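Local atomic coordinates of acyl-coenzyme A oxidase 1 (Yarrowia lipolytica, PDB entry 5Y9D), a protein that catalyses the FAD-dependent oxidation of saturated acyl-CoAs to (2E)-enoyl-CoAs, passing electrons to oxygen to give hydrogen peroxide in peroxisomal fatty acid beta-oxidation. Residues V237-V242 against V249-G254; Q192-T197 against F272-I277. One frame throughout, in Å; residues are numbered along the deposited sequence.

Interaction 1 of 2, residues V237-V242 against V249-G254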
loop_
_atom_site.group_PDB
_atom_site.type_symbol
_atom_site.label_atom_id
_atom_site.label_comp_id
_atom_site.label_asym_id
_atom_site.label_seq_id
_atom_site.Cartn_x
_atom_site.Cartn_y
_atom_site.Cartn_z
ATOM N N VAL A 237 -36.459 -4.801 0.452
ATOM C CA VAL A 237 -37.006 -4.391 -0.828
ATOM C C VAL A 237 -36.603 -5.439 -1.867
ATOM O O VAL A 237 -35.416 -5.684 -2.059
ATOM C CB VAL A 237 -36.483 -2.984 -1.239
ATOM C CG1 VAL A 237 -37.225 -2.450 -2.465
ATOM C CG2 VAL A 237 -36.571 -1.992 -0.077
ATOM N N PRO A 238 -37.600 -6.065 -2.540
ATOM C CA PRO A 238 -37.311 -6.925 -3.702
ATOM C C PRO A 238 -36.692 -6.103 -4.793
ATOM O O PRO A 238 -37.151 -4.979 -5.054
ATOM C CB PRO A 238 -38.696 -7.387 -4.170
ATOM C CG PRO A 238 -39.602 -7.161 -3.004
ATOM C CD PRO A 238 -39.051 -5.953 -2.315
ATOM N N LEU A 239 -35.657 -6.646 -5.417
ATOM C CA LEU A 239 -34.987 -5.934 -6.495
ATOM C C LEU A 239 -35.344 -6.496 -7.843
ATOM O O LEU A 239 -35.471 -5.755 -8.772
ATOM C CB LEU A 239 -33.484 -6.013 -6.343
ATOM C CG LEU A 239 -32.861 -5.387 -5.118
ATOM C CD1 LEU A 239 -31.359 -5.716 -5.183
ATOM C CD2 LEU A 239 -33.145 -3.876 -5.000
ATOM N N ARG A 240 -35.401 -7.807 -7.952
ATOM C CA ARG A 240 -35.609 -8.467 -9.239
ATOM C C ARG A 240 -36.795 -9.449 -9.219
ATOM O O ARG A 240 -37.145 -10.005 -8.154
ATOM C CB ARG A 240 -34.380 -9.278 -9.617
ATOM C CG ARG A 240 -33.109 -8.494 -9.820
ATOM C CD ARG A 240 -31.951 -9.413 -10.223
ATOM N NE ARG A 240 -30.956 -8.676 -10.979
ATOM C CZ ARG A 240 -30.022 -7.908 -10.441
ATOM N NH1 ARG A 240 -29.911 -7.787 -9.120
ATOM N NH2 ARG A 240 -29.160 -7.258 -11.233
ATOM N N ASN A 241 -37.382 -9.668 -10.396
ATOM C CA ASN A 241 -38.323 -10.762 -10.598
ATOM C C ASN A 241 -37.476 -12.033 -10.632
ATOM O O ASN A 241 -36.564 -12.154 -11.440
ATOM C CB ASN A 241 -39.149 -10.597 -11.889
ATOM C CG ASN A 241 -39.872 -9.253 -11.966
ATOM O OD1 ASN A 241 -39.532 -8.408 -12.804
ATOM N ND2 ASN A 241 -40.832 -9.028 -11.066
ATOM N N VAL A 242 -37.769 -12.958 -9.733
ATOM C CA VAL A 242 -36.889 -14.098 -9.472
ATOM C C VAL A 242 -36.813 -15.113 -10.619
ATOM O O VAL A 242 -35.823 -15.821 -10.761
ATOM C CB VAL A 242 -37.333 -14.840 -8.175
ATOM C CG1 VAL A 242 -36.251 -15.803 -7.714
ATOM C CG2 VAL A 242 -37.629 -13.838 -7.048
ATOM N N VAL A 249 -40.352 -2.959 -11.112
ATOM C CA VAL A 249 -40.751 -1.611 -11.505
ATOM C C VAL A 249 -40.286 -0.558 -10.478
ATOM O O VAL A 249 -40.453 -0.741 -9.257
ATOM C CB VAL A 249 -42.270 -1.525 -11.749
ATOM C CG1 VAL A 249 -43.043 -1.596 -10.427
ATOM C CG2 VAL A 249 -42.613 -0.247 -12.520
ATOM N N GLY A 250 -39.659 0.508 -10.996
ATOM C CA GLY A 250 -39.057 1.569 -10.175
ATOM C C GLY A 250 -37.648 1.294 -9.649
ATOM O O GLY A 250 -37.042 2.161 -9.074
ATOM N N VAL A 251 -37.138 0.082 -9.817
ATOM C CA VAL A 251 -35.813 -0.289 -9.367
ATOM C C VAL A 251 -34.823 -0.196 -10.533
ATOM O O VAL A 251 -34.973 -0.901 -11.555
ATOM C CB VAL A 251 -35.826 -1.746 -8.869
ATOM C CG1 VAL A 251 -34.441 -2.192 -8.410
ATOM C CG2 VAL A 251 -36.836 -1.887 -7.742
ATOM N N SER A 252 -33.799 0.639 -10.355
ATOM C CA SER A 252 -32.756 0.846 -11.352
ATOM C C SER A 252 -31.413 0.401 -10.818
ATOM O O SER A 252 -30.999 0.883 -9.786
ATOM C CB SER A 252 -32.646 2.334 -11.651
ATOM O OG SER A 252 -33.584 2.734 -12.619
ATOM N N ILE A 253 -30.718 -0.465 -11.553
ATOM C CA ILE A 253 -29.403 -1.023 -11.155
ATOM C C ILE A 253 -28.372 -1.032 -12.307
ATOM O O ILE A 253 -28.698 -1.278 -13.475
ATOM C CB ILE A 253 -29.545 -2.487 -10.678
ATOM C CG1 ILE A 253 -30.590 -2.598 -9.558
ATOM C CG2 ILE A 253 -28.205 -3.100 -10.292
ATOM C CD1 ILE A 253 -30.130 -3.147 -8.261
ATOM N N GLY A 254 -27.118 -0.765 -11.965
ATOM C CA GLY A 254 -26.009 -0.995 -12.884
ATOM C C GLY A 254 -24.787 -1.426 -12.132
ATOM O O GLY A 254 -24.774 -1.462 -10.911
#
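Arg240 NH1, in the guanidinium group that meets Ile253 across the contact, is gripped by two carbonyl oxygens from outside the pair, donating to both Ser214 O and Ala210 O. NH2 bonds to Pro682 O of the second subunit and only weakly to Ala211 O. The group approaches Ile253 obliquely, Arg240 NH2 standing 4.4 Å from Ile253 CG2. Several carbonyls thus hold NH1 and NH2 of this buried charge and should limit its rotation, and one of them ties the site to the dimer interface.

Between 237-242 and 249-254 themselves the contact illustrates how two chain segments can associate by packing, without hydrogen bonds between them; Leu239 and Val251, whose CA atoms come nearest, stay 6.4 Å apart. Leu239 divides its two methyls between two partners. With CD1 anti to CA (chi2 176°), the chain reaches forward to Ile253, where Leu239 CD1 meets Ile253 CD1 at 4.2 Å. The other branch turns to Val251, Leu239 CD2 lying 4.0 Å from Val251 CG1, and the leucine crosses each partner at about a right angle. Val251 also packs against backbone oxygens: its CG1 is 3.7 Å from Leu239 O, and its CG2 rests near Pro238 O.

Within the middle beta domain of the acyl-CoA dehydrogenase superfamily, the contact joins the end of strand 228-238 to strand 251-255, which belong to different sheets. Leu239 also packs on Phe272 and on Cys217 of strand 216-225. Ile253 touches Ile270 in the adjoining strand 268-272, and Val251 leans on Val275 of strand 275-278.

Interaction 2 of 2, residues Q192-T197 against F272-I277; sequences QFIINT and FTNVRI
Phe193 and Ile277 form an antiparallel hydrogen-bonded pair in the mixed beta sheet of the middle domain, with Phe193 N donating to Ile277 O at 2.8 Å and Phe193 O accepting from Ile277 N. The same pattern recurs at Ile195 and Val275, where the Ile195 N bond to Val275 O is almost straight (178°). On the face carrying Phe193, Ile195, Val275 and Ile277, Ile277 CG1 sits between its backbone N and carbonyl carbon (chi1 59°), which brings it within 3.8 Å of Phe193 CB; Ile277 CD1 goes on to Ile195 CG1. Ile195 CG2 lies over one face of the Phe272 ring, a CH-pi contact of 4.0 Å to the centroid.

The face of Ile194 and Arg276 is more polar. Gln192 OE1 accepts from Arg276 NH1 at 3.2 Å, in the guanidinium plane, and Ile194 CD1 covers one face of that group. Thr197 grips Phe272 twice: its N donates to Phe272 O, and Thr197 OG1 accepts from Phe272 N at 2.8 Å.

Farther out, a salt bridge from Arg276 NH1 to Asp187, on the neighbouring strand 183-187, further positions the arginine, and Phe235 of strand 228-238 meets the Phe193 ring edge-to-face. Thr273 and Asn274 interrupt the regular pairing, Asn274 adopting a left-handed backbone conformation. At this break Asn196 OD1 receives a weak bond from Asn274 N at 3.3 Å.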
loop_
_atom_site.group_PDB
_atom_site.type_symbol
_atom_site.label_atom_id
_atom_site.label_comp_id
_atom_site.label_asym_id
_atom_site.label_seq_id
_atom_site.Cartn_x
_atom_site.Cartn_y
_atom_site.Cartn_z
ATOM N N GLN A 192 -48.291 0.752 2.969
ATOM C CA GLN A 192 -47.022 0.553 2.267
ATOM C C GLN A 192 -45.980 1.610 2.609
ATOM O O GLN A 192 -46.325 2.718 3.079
ATOM C CB GLN A 192 -47.272 0.573 0.766
ATOM C CG GLN A 192 -48.174 -0.563 0.354
ATOM C CD GLN A 192 -48.336 -0.707 -1.137
ATOM O OE1 GLN A 192 -48.443 0.268 -1.860
ATOM N NE2 GLN A 192 -48.386 -1.946 -1.597
ATOM N N PHE A 193 -44.707 1.263 2.392
ATOM C CA PHE A 193 -43.668 2.281 2.275
ATOM C C PHE A 193 -43.347 2.557 0.810
ATOM O O PHE A 193 -43.310 1.662 -0.050
ATOM C CB PHE A 193 -42.399 1.896 3.029
ATOM C CG PHE A 193 -42.565 1.870 4.536
ATOM C CD1 PHE A 193 -42.672 3.046 5.254
ATOM C CD2 PHE A 193 -42.612 0.690 5.212
ATOM C CE1 PHE A 193 -42.811 3.026 6.620
ATOM C CE2 PHE A 193 -42.762 0.659 6.581
ATOM C CZ PHE A 193 -42.861 1.823 7.293
ATOM N N ILE A 194 -43.124 3.831 0.553
ATOM C CA ILE A 194 -42.657 4.327 -0.715
ATOM C C ILE A 194 -41.177 4.634 -0.537
ATOM O O ILE A 194 -40.795 5.554 0.202
ATOM C CB ILE A 194 -43.437 5.584 -1.117
ATOM C CG1 ILE A 194 -44.918 5.255 -1.226
ATOM C CG2 ILE A 194 -42.956 6.161 -2.442
ATOM C CD1 ILE A 194 -45.773 6.489 -1.451
ATOM N N ILE A 195 -40.364 3.839 -1.223
ATOM C CA ILE A 195 -38.930 3.965 -1.193
ATOM C C ILE A 195 -38.490 4.763 -2.389
ATOM O O ILE A 195 -38.700 4.333 -3.526
ATOM C CB ILE A 195 -38.228 2.589 -1.249
ATOM C CG1 ILE A 195 -38.634 1.739 -0.055
ATOM C CG2 ILE A 195 -36.729 2.744 -1.249
ATOM C CD1 ILE A 195 -38.312 2.347 1.289
ATOM N N ASN A 196 -37.833 5.892 -2.123
ATOM C CA ASN A 196 -37.446 6.821 -3.170
ATOM C C ASN A 196 -36.037 7.393 -3.008
ATOM O O ASN A 196 -35.628 7.815 -1.907
ATOM C CB ASN A 196 -38.463 7.960 -3.297
ATOM C CG ASN A 196 -38.284 8.758 -4.592
ATOM O OD1 ASN A 196 -38.492 8.257 -5.720
ATOM N ND2 ASN A 196 -37.873 10.000 -4.441
ATOM N N THR A 197 -35.317 7.421 -4.133
ATOM C CA THR A 197 -34.034 8.070 -4.235
ATOM C C THR A 197 -34.282 9.453 -4.862
ATOM O O THR A 197 -34.550 9.560 -6.043
ATOM C CB THR A 197 -33.110 7.248 -5.140
ATOM O OG1 THR A 197 -33.108 5.867 -4.733
ATOM C CG2 THR A 197 -31.719 7.770 -5.093
ATOM N N PHE A 272 -34.049 3.889 -6.535
ATOM C CA PHE A 272 -35.475 3.599 -6.360
ATOM C C PHE A 272 -36.344 4.811 -6.771
ATOM O O PHE A 272 -36.085 5.927 -6.340
ATOM C CB PHE A 272 -35.741 3.245 -4.896
ATOM C CG PHE A 272 -34.948 2.071 -4.381
ATOM C CD1 PHE A 272 -35.288 0.771 -4.723
ATOM C CD2 PHE A 272 -33.900 2.259 -3.494
ATOM C CE1 PHE A 272 -34.579 -0.331 -4.217
ATOM C CE2 PHE A 272 -33.194 1.178 -2.981
ATOM C CZ PHE A 272 -33.537 -0.129 -3.336
ATOM N N THR A 273 -37.348 4.575 -7.614
ATOM C CA THR A 273 -38.359 5.580 -7.971
ATOM C C THR A 273 -39.777 5.098 -7.604
ATOM O O THR A 273 -40.344 4.292 -8.335
ATOM C CB THR A 273 -38.370 5.925 -9.481
ATOM O OG1 THR A 273 -37.147 6.541 -9.864
ATOM C CG2 THR A 273 -39.454 6.950 -9.764
ATOM N N ASN A 274 -40.325 5.621 -6.499
ATOM C CA ASN A 274 -41.672 5.255 -5.934
ATOM C C ASN A 274 -41.904 3.783 -5.956
ATOM O O ASN A 274 -42.838 3.291 -6.597
ATOM C CB ASN A 274 -42.860 5.993 -6.604
ATOM C CG ASN A 274 -42.905 7.478 -6.251
ATOM O OD1 ASN A 274 -43.859 7.937 -5.620
ATOM N ND2 ASN A 274 -41.858 8.250 -6.666
ATOM N N VAL A 275 -40.993 3.081 -5.303
ATOM C CA VAL A 275 -41.110 1.645 -5.136
ATOM C C VAL A 275 -41.888 1.305 -3.873
ATOM O O VAL A 275 -41.531 1.730 -2.778
ATOM C CB VAL A 275 -39.737 0.978 -5.102
ATOM C CG1 VAL A 275 -39.879 -0.487 -4.749
ATOM C CG2 VAL A 275 -39.083 1.128 -6.452
ATOM N N ARG A 276 -42.931 0.505 -4.042
ATOM C CA ARG A 276 -43.876 0.231 -2.981
ATOM C C ARG A 276 -43.525 -1.084 -2.385
ATOM O O ARG A 276 -43.343 -2.073 -3.102
ATOM C CB ARG A 276 -45.301 0.261 -3.516
ATOM C CG ARG A 276 -45.644 1.637 -4.069
ATOM C CD ARG A 276 -47.125 1.828 -4.346
ATOM N NE ARG A 276 -47.447 3.269 -4.429
ATOM C CZ ARG A 276 -48.010 4.010 -3.463
ATOM N NH1 ARG A 276 -48.380 3.483 -2.292
ATOM N NH2 ARG A 276 -48.219 5.296 -3.678
ATOM N N ILE A 277 -43.344 -1.062 -1.071
ATOM C CA ILE A 277 -43.226 -2.277 -0.298
ATOM C C ILE A 277 -44.321 -2.308 0.795
ATOM O O ILE A 277 -44.751 -1.275 1.275
ATOM C CB ILE A 277 -41.809 -2.445 0.315
ATOM C CG1 ILE A 277 -41.461 -1.287 1.228
ATOM C CG2 ILE A 277 -40.758 -2.569 -0.780
ATOM C CD1 ILE A 277 -40.130 -1.455 1.919
#

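How the interactions relate
Interaction 1 is nested along the chain inside the loop closed by interaction 2, and their centres lie about 11 Å apart within the middle domain. They meet directly: Gly250 O stands 2.8 Å from Thr273 N, a probable hydrogen bond, and the same Gly250 O lies 3.5 Å from Val275 CG2. Phe272 is one shared element, its CE1 packing 3.8 Å from Val237 CG1. Both contacts stand back from the cofactor, the side chains of Leu239 and Phe272 each being about 11 Å from a bound FAD. The Leu239 side chain is about 9 Å from that of Gly208, an FAD-binding residue by similarity.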